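Local coordinates for DHHA1 domain protein (Clostridium perfringens, PDB 3KEW) that binds zinc and is probably related to alanyl-tRNA synthetase editing domains, which hydrolyse mischarged tRNA, at residues 50-62 with 70-84. Residues are numbered along the deposited sequence; the frame is centred on the assembly and turned at random.
Sequences LGLIDGIKVLDVY and HVLEKEPKKLKNLQC
Strand 56-62 runs antiparallel to strand 70-72, their axes 4.8 Å apart, while strand 51-53 pairs antiparallel with strand 82-84. Leu59 N gives Val71 O an almost straight bond of 2.8 Å, and Val71 N donates to Asp60 O at 2.9 Å. The two bonds of Val71 thus go to successive residues, consistent with a classic beta bulge at Leu59 and Asp60. Asp60 N is buried there with no partner. Further along, Glu73 N reaches Lys57 O only weakly. On the other pairing, Asp54 N donates to Gln83 O at 2.9 Å.

Ile53 and Cys84 face each other as a non-hydrogen-bonded pair. Ile53 is buried and spreads its branches among several partners. With CG1 anti to the carbonyl carbon (chi1 -74°), its CD1 lies 3.7 Å from His70 CD2, and its CG1 meets Cys84 SG. Its CG2 meets Leu82 CD1. Leu72 CD2 touches both Ile53 CB and Val58 CG2, 3.8 Å from the latter.

These strands belong to a closed antiparallel beta barrel. A type I' turn from Ile53 to Ile56 joins strands 51-53 and 56-62. Phe39 touches Ile53, Val58, Val61 and His70 on the apolar face; His70 NE2 bonds Thr37 OG1.

On the face of Asp60 and Val71, Val71 CG2 meets the edge of the Tyr62 ring in plane, at CE1. Tyr62 OH is hydrogen-bonded to His31. The side chains of Leu59 and Glu73 cross at about a right angle, Leu59 CD1 lying 3.6 Å from Glu73 CB. Glu73 OE1 rests 3.4 Å from Lys57 CG, but Lys57 NZ is too far for a salt bridge. Ile56 CG2 packs on Lys74 CB, and its CD1 reaches Pro76 CA. One water links Asp54 OD2 to Lys77 N and Lys78 O, and another joins Gly55 N to Gln83 O.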
loop_
_atom_site.group_PDB
_atom_site.type_symbol
_atom_site.label_atom_id
_atom_site.label_comp_id
_atom_site.label_asym_id
_atom_site.label_seq_id
_atom_site.Cartn_x
_atom_site.Cartn_y
_atom_site.Cartn_z
ATOM N N LEU A 50 4.427 -12.182 0.157
ATOM C CA LEU A 50 5.071 -13.494 0.213
ATOM C C LEU A 50 4.255 -14.326 1.191
ATOM O O LEU A 50 3.270 -13.833 1.749
ATOM C CB LEU A 50 6.522 -13.385 0.710
ATOM C CG LEU A 50 7.561 -12.561 -0.058
ATOM C CD1 LEU A 50 8.927 -12.701 0.610
ATOM C CD2 LEU A 50 7.638 -12.962 -1.522
ATOM N N GLY A 51 4.658 -15.575 1.414
ATOM C CA GLY A 51 3.960 -16.421 2.372
ATOM C C GLY A 51 3.926 -17.883 1.983
ATOM O O GLY A 51 4.901 -18.407 1.440
ATOM N N LEU A 52 2.804 -18.544 2.279
ATOM C CA LEU A 52 2.661 -19.986 2.042
ATOM C C LEU A 52 1.334 -20.320 1.379
ATOM O O LEU A 52 0.299 -19.758 1.730
ATOM C CB LEU A 52 2.753 -20.774 3.352
ATOM C CG LEU A 52 3.968 -20.706 4.275
ATOM C CD1 LEU A 52 3.612 -21.334 5.613
ATOM C CD2 LEU A 52 5.169 -21.409 3.660
ATOM N N ILE A 53 1.390 -21.227 0.408
ATOM C CA ILE A 53 0.212 -21.885 -0.160
ATOM C C ILE A 53 0.416 -23.391 0.030
ATOM O O ILE A 53 1.360 -23.964 -0.531
ATOM C CB ILE A 53 0.012 -21.531 -1.653
ATOM C CG1 ILE A 53 -0.516 -20.096 -1.782
ATOM C CG2 ILE A 53 -0.947 -22.533 -2.340
ATOM C CD1 ILE A 53 -0.415 -19.513 -3.176
ATOM N N ASP A 54 -0.450 -24.002 0.848
ATOM C CA ASP A 54 -0.372 -25.427 1.221
ATOM C C ASP A 54 1.018 -25.811 1.767
ATOM O O ASP A 54 1.582 -26.851 1.416
ATOM C CB ASP A 54 -0.794 -26.325 0.042
ATOM C CG ASP A 54 -0.974 -27.785 0.441
ATOM O OD1 ASP A 54 -1.658 -28.059 1.449
ATOM O OD2 ASP A 54 -0.412 -28.659 -0.258
ATOM N N GLY A 55 1.578 -24.937 2.601
ATOM C CA GLY A 55 2.904 -25.157 3.184
ATOM C C GLY A 55 4.075 -24.941 2.237
ATOM O O GLY A 55 5.231 -25.068 2.647
ATOM N N ILE A 56 3.787 -24.627 0.976
ATOM C CA ILE A 56 4.828 -24.373 -0.021
ATOM C C ILE A 56 5.047 -22.870 -0.104
ATOM O O ILE A 56 4.084 -22.113 -0.285
ATOM C CB ILE A 56 4.445 -24.919 -1.424
ATOM C CG1 ILE A 56 3.943 -26.369 -1.343
ATOM C CG2 ILE A 56 5.625 -24.793 -2.391
ATOM C CD1 ILE A 56 3.071 -26.800 -2.534
ATOM N N LYS A 57 6.300 -22.433 0.029
ATOM C CA LYS A 57 6.579 -20.995 0.083
ATOM C C LYS A 57 6.388 -20.249 -1.229
ATOM O O LYS A 57 6.883 -20.656 -2.281
ATOM C CB LYS A 57 7.912 -20.644 0.771
ATOM C CG LYS A 57 9.048 -21.625 0.615
ATOM C CD LYS A 57 9.827 -21.798 1.940
ATOM C CE LYS A 57 10.597 -20.543 2.370
ATOM N NZ LYS A 57 11.843 -20.315 1.585
ATOM N N VAL A 58 5.621 -19.165 -1.136
ATOM C CA VAL A 58 5.399 -18.241 -2.235
ATOM C C VAL A 58 6.599 -17.292 -2.295
ATOM O O VAL A 58 6.893 -16.583 -1.323
ATOM C CB VAL A 58 4.086 -17.433 -2.037
ATOM C CG1 VAL A 58 3.763 -16.636 -3.279
ATOM C CG2 VAL A 58 2.923 -18.355 -1.684
ATOM N N LEU A 59 7.286 -17.290 -3.435
ATOM C CA LEU A 59 8.533 -16.547 -3.601
ATOM C C LEU A 59 8.331 -15.224 -4.312
ATOM O O LEU A 59 9.145 -14.308 -4.177
ATOM C CB LEU A 59 9.540 -17.366 -4.407
ATOM C CG LEU A 59 9.936 -18.758 -3.940
ATOM C CD1 LEU A 59 10.879 -19.338 -4.974
ATOM C CD2 LEU A 59 10.577 -18.714 -2.559
ATOM N N ASP A 60 7.264 -15.144 -5.094
ATOM C CA ASP A 60 6.964 -13.958 -5.881
ATOM C C ASP A 60 5.483 -13.954 -6.205
ATOM O O ASP A 60 4.864 -15.015 -6.349
ATOM C CB ASP A 60 7.783 -13.942 -7.183
ATOM C CG ASP A 60 7.718 -12.605 -7.911
ATOM O OD1 ASP A 60 7.652 -11.545 -7.240
ATOM O OD2 ASP A 60 7.738 -12.616 -9.163
ATOM N N VAL A 61 4.911 -12.759 -6.277
ATOM C CA VAL A 61 3.539 -12.582 -6.722
ATOM C C VAL A 61 3.560 -11.444 -7.730
ATOM O O VAL A 61 4.150 -10.391 -7.478
ATOM C CB VAL A 61 2.554 -12.258 -5.560
ATOM C CG1 VAL A 61 1.137 -12.196 -6.076
ATOM C CG2 VAL A 61 2.617 -13.300 -4.472
ATOM N N TYR A 62 2.947 -11.677 -8.883
ATOM C CA TYR A 62 2.832 -10.655 -9.911
ATOM C C TYR A 62 1.459 -10.726 -10.560
ATOM O O TYR A 62 0.760 -11.736 -10.444
ATOM C CB TYR A 62 3.949 -10.802 -10.957
ATOM C CG TYR A 62 3.940 -12.109 -11.736
ATOM C CD1 TYR A 62 4.576 -13.249 -11.237
ATOM C CD2 TYR A 62 3.317 -12.194 -12.985
ATOM C CE1 TYR A 62 4.575 -14.445 -11.957
ATOM C CE2 TYR A 62 3.310 -13.382 -13.711
ATOM C CZ TYR A 62 3.948 -14.500 -13.196
ATOM O OH TYR A 62 3.937 -15.678 -13.912
ATOM N N HIS A 70 1.195 -16.733 -8.571
ATOM C CA HIS A 70 2.004 -17.030 -7.401
ATOM C C HIS A 70 3.129 -17.977 -7.798
ATOM O O HIS A 70 2.880 -19.064 -8.325
ATOM C CB HIS A 70 1.137 -17.664 -6.300
ATOM C CG HIS A 70 -0.093 -16.871 -5.964
ATOM N ND1 HIS A 70 -1.152 -16.726 -6.835
ATOM C CD2 HIS A 70 -0.427 -16.175 -4.850
ATOM C CE1 HIS A 70 -2.083 -15.970 -6.277
ATOM N NE2 HIS A 70 -1.668 -15.626 -5.071
ATOM N N VAL A 71 4.365 -17.555 -7.549
ATOM C CA VAL A 71 5.534 -18.370 -7.857
ATOM C C VAL A 71 5.875 -19.242 -6.648
ATOM O O VAL A 71 6.288 -18.743 -5.600
ATOM C CB VAL A 71 6.735 -17.499 -8.318
ATOM C CG1 VAL A 71 7.966 -18.353 -8.569
ATOM C CG2 VAL A 71 6.372 -16.726 -9.578
ATOM N N LEU A 72 5.669 -20.548 -6.798
ATOM C CA LEU A 72 5.905 -21.501 -5.718
ATOM C C LEU A 72 7.237 -22.206 -5.926
ATOM O O LEU A 72 7.588 -22.539 -7.064
ATOM C CB LEU A 72 4.770 -22.535 -5.654
ATOM C CG LEU A 72 3.315 -22.096 -5.448
ATOM C CD1 LEU A 72 2.414 -23.319 -5.374
ATOM C CD2 LEU A 72 3.147 -21.251 -4.197
ATOM N N GLU A 73 7.975 -22.448 -4.840
ATOM C CA GLU A 73 9.295 -23.085 -4.967
ATOM C C GLU A 73 9.230 -24.604 -5.169
ATOM O O GLU A 73 10.177 -25.202 -5.683
ATOM C CB GLU A 73 10.241 -22.706 -3.814
ATOM C CG GLU A 73 10.122 -23.519 -2.538
ATOM C CD GLU A 73 11.303 -23.320 -1.591
ATOM O OE1 GLU A 73 11.291 -23.916 -0.492
ATOM O OE2 GLU A 73 12.243 -22.571 -1.936
ATOM N N LYS A 74 8.118 -25.219 -4.768
ATOM C CA LYS A 74 7.923 -26.658 -4.940
ATOM C C LYS A 74 6.653 -26.974 -5.726
ATOM O O LYS A 74 5.785 -26.113 -5.908
ATOM C CB LYS A 74 7.927 -27.383 -3.588
ATOM C CG LYS A 74 9.291 -27.422 -2.922
ATOM C CD LYS A 74 9.221 -27.981 -1.522
ATOM C CE LYS A 74 10.599 -27.952 -0.877
ATOM N NZ LYS A 74 10.632 -28.658 0.435
ATOM N N GLU A 75 6.566 -28.211 -6.207
ATOM C CA GLU A 75 5.425 -28.658 -6.992
ATOM C C GLU A 75 4.206 -28.898 -6.104
ATOM O O GLU A 75 4.306 -29.602 -5.091
ATOM C CB GLU A 75 5.767 -29.930 -7.768
ATOM C CG GLU A 75 4.740 -30.278 -8.841
ATOM C CD GLU A 75 5.100 -31.520 -9.635
ATOM O OE1 GLU A 75 4.818 -31.535 -10.853
ATOM O OE2 GLU A 75 5.654 -32.477 -9.048
ATOM N N PRO A 76 3.061 -28.286 -6.467
ATOM C CA PRO A 76 1.794 -28.576 -5.799
ATOM C C PRO A 76 1.372 -30.026 -6.006
ATOM O O PRO A 76 1.560 -30.575 -7.095
ATOM C CB PRO A 76 0.802 -27.636 -6.493
ATOM C CG PRO A 76 1.447 -27.243 -7.772
ATOM C CD PRO A 76 2.912 -27.252 -7.508
ATOM N N LYS A 77 0.838 -30.642 -4.954
ATOM C CA LYS A 77 0.263 -31.981 -5.049
ATOM C C LYS A 77 -1.255 -31.847 -4.958
ATOM O O LYS A 77 -1.953 -31.932 -5.975
ATOM C CB LYS A 77 0.829 -32.904 -3.959
ATOM C CG LYS A 77 2.106 -33.660 -4.367
ATOM C CD LYS A 77 3.358 -32.786 -4.356
ATOM C CE LYS A 77 4.370 -33.215 -5.420
ATOM N NZ LYS A 77 5.163 -34.423 -5.038
ATOM N N LYS A 78 -1.745 -31.608 -3.743
ATOM C CA LYS A 78 -3.144 -31.259 -3.495
ATOM C C LYS A 78 -3.438 -29.885 -4.104
ATOM O O LYS A 78 -2.582 -28.993 -4.079
ATOM C CB LYS A 78 -3.414 -31.256 -1.989
ATOM C CG LYS A 78 -4.878 -31.122 -1.593
ATOM C CD LYS A 78 -5.050 -31.339 -0.098
ATOM C CE LYS A 78 -6.471 -31.024 0.363
ATOM N NZ LYS A 78 -7.493 -31.908 -0.266
ATOM N N LEU A 79 -4.629 -29.716 -4.672
ATOM C CA LEU A 79 -4.970 -28.432 -5.287
ATOM C C LEU A 79 -6.327 -27.813 -4.916
ATOM O O LEU A 79 -6.636 -26.712 -5.355
ATOM C CB LEU A 79 -4.734 -28.448 -6.805
ATOM C CG LEU A 79 -4.572 -29.767 -7.553
ATOM C CD1 LEU A 79 -5.758 -30.015 -8.467
ATOM C CD2 LEU A 79 -3.267 -29.753 -8.330
ATOM N N LYS A 80 -7.111 -28.496 -4.089
ATOM C CA LYS A 80 -8.383 -27.943 -3.619
ATOM C C LYS A 80 -8.347 -27.689 -2.120
ATOM O O LYS A 80 -7.652 -28.403 -1.386
ATOM C CB LYS A 80 -9.553 -28.870 -3.973
ATOM C CG LYS A 80 -9.948 -28.812 -5.438
ATOM C CD LYS A 80 -11.069 -29.772 -5.788
ATOM C CE LYS A 80 -11.470 -29.590 -7.245
ATOM N NZ LYS A 80 -12.562 -30.514 -7.654
ATOM N N ASN A 81 -9.091 -26.669 -1.682
ATOM C CA ASN A 81 -9.278 -26.352 -0.261
ATOM C C ASN A 81 -7.943 -26.186 0.487
ATOM O O ASN A 81 -7.717 -26.768 1.546
ATOM C CB ASN A 81 -10.188 -27.410 0.397
ATOM C CG ASN A 81 -10.718 -26.981 1.750
ATOM O OD1 ASN A 81 -11.191 -25.855 1.923
ATOM N ND2 ASN A 81 -10.643 -27.884 2.723
ATOM N N LEU A 82 -7.050 -25.395 -0.095
ATOM C CA LEU A 82 -5.700 -25.254 0.439
ATOM C C LEU A 82 -5.629 -24.151 1.476
ATOM O O LEU A 82 -6.237 -23.095 1.307
ATOM C CB LEU A 82 -4.708 -24.965 -0.689
ATOM C CG LEU A 82 -4.718 -25.904 -1.894
ATOM C CD1 LEU A 82 -3.884 -25.293 -2.984
ATOM C CD2 LEU A 82 -4.198 -27.294 -1.528
ATOM N N GLN A 83 -4.894 -24.413 2.553
ATOM C CA GLN A 83 -4.565 -23.389 3.541
ATOM C C GLN A 83 -3.517 -22.430 2.983
ATOM O O GLN A 83 -2.374 -22.826 2.723
ATOM C CB GLN A 83 -4.057 -24.018 4.842
ATOM C CG GLN A 83 -5.028 -23.915 6.005
ATOM C CD GLN A 83 -5.293 -22.477 6.430
ATOM O OE1 GLN A 83 -6.330 -21.899 6.092
ATOM N NE2 GLN A 83 -4.356 -21.895 7.172
ATOM N N CYS A 84 -3.920 -21.176 2.796
ATOM C CA CYS A 84 -3.020 -20.145 2.290
ATOM C C CYS A 84 -2.855 -19.030 3.311
ATOM O O CYS A 84 -3.850 -18.471 3.783
ATOM C CB CYS A 84 -3.553 -19.564 0.989
ATOM S SG CYS A 84 -3.996 -20.767 -0.273
HETATM O O HOH W 1 -0.213 -28.609 -2.993
HETATM O O HOH W 2 -0.069 -23.117 4.329
HETATM O O HOH W 3 8.594 -24.895 -0.024
#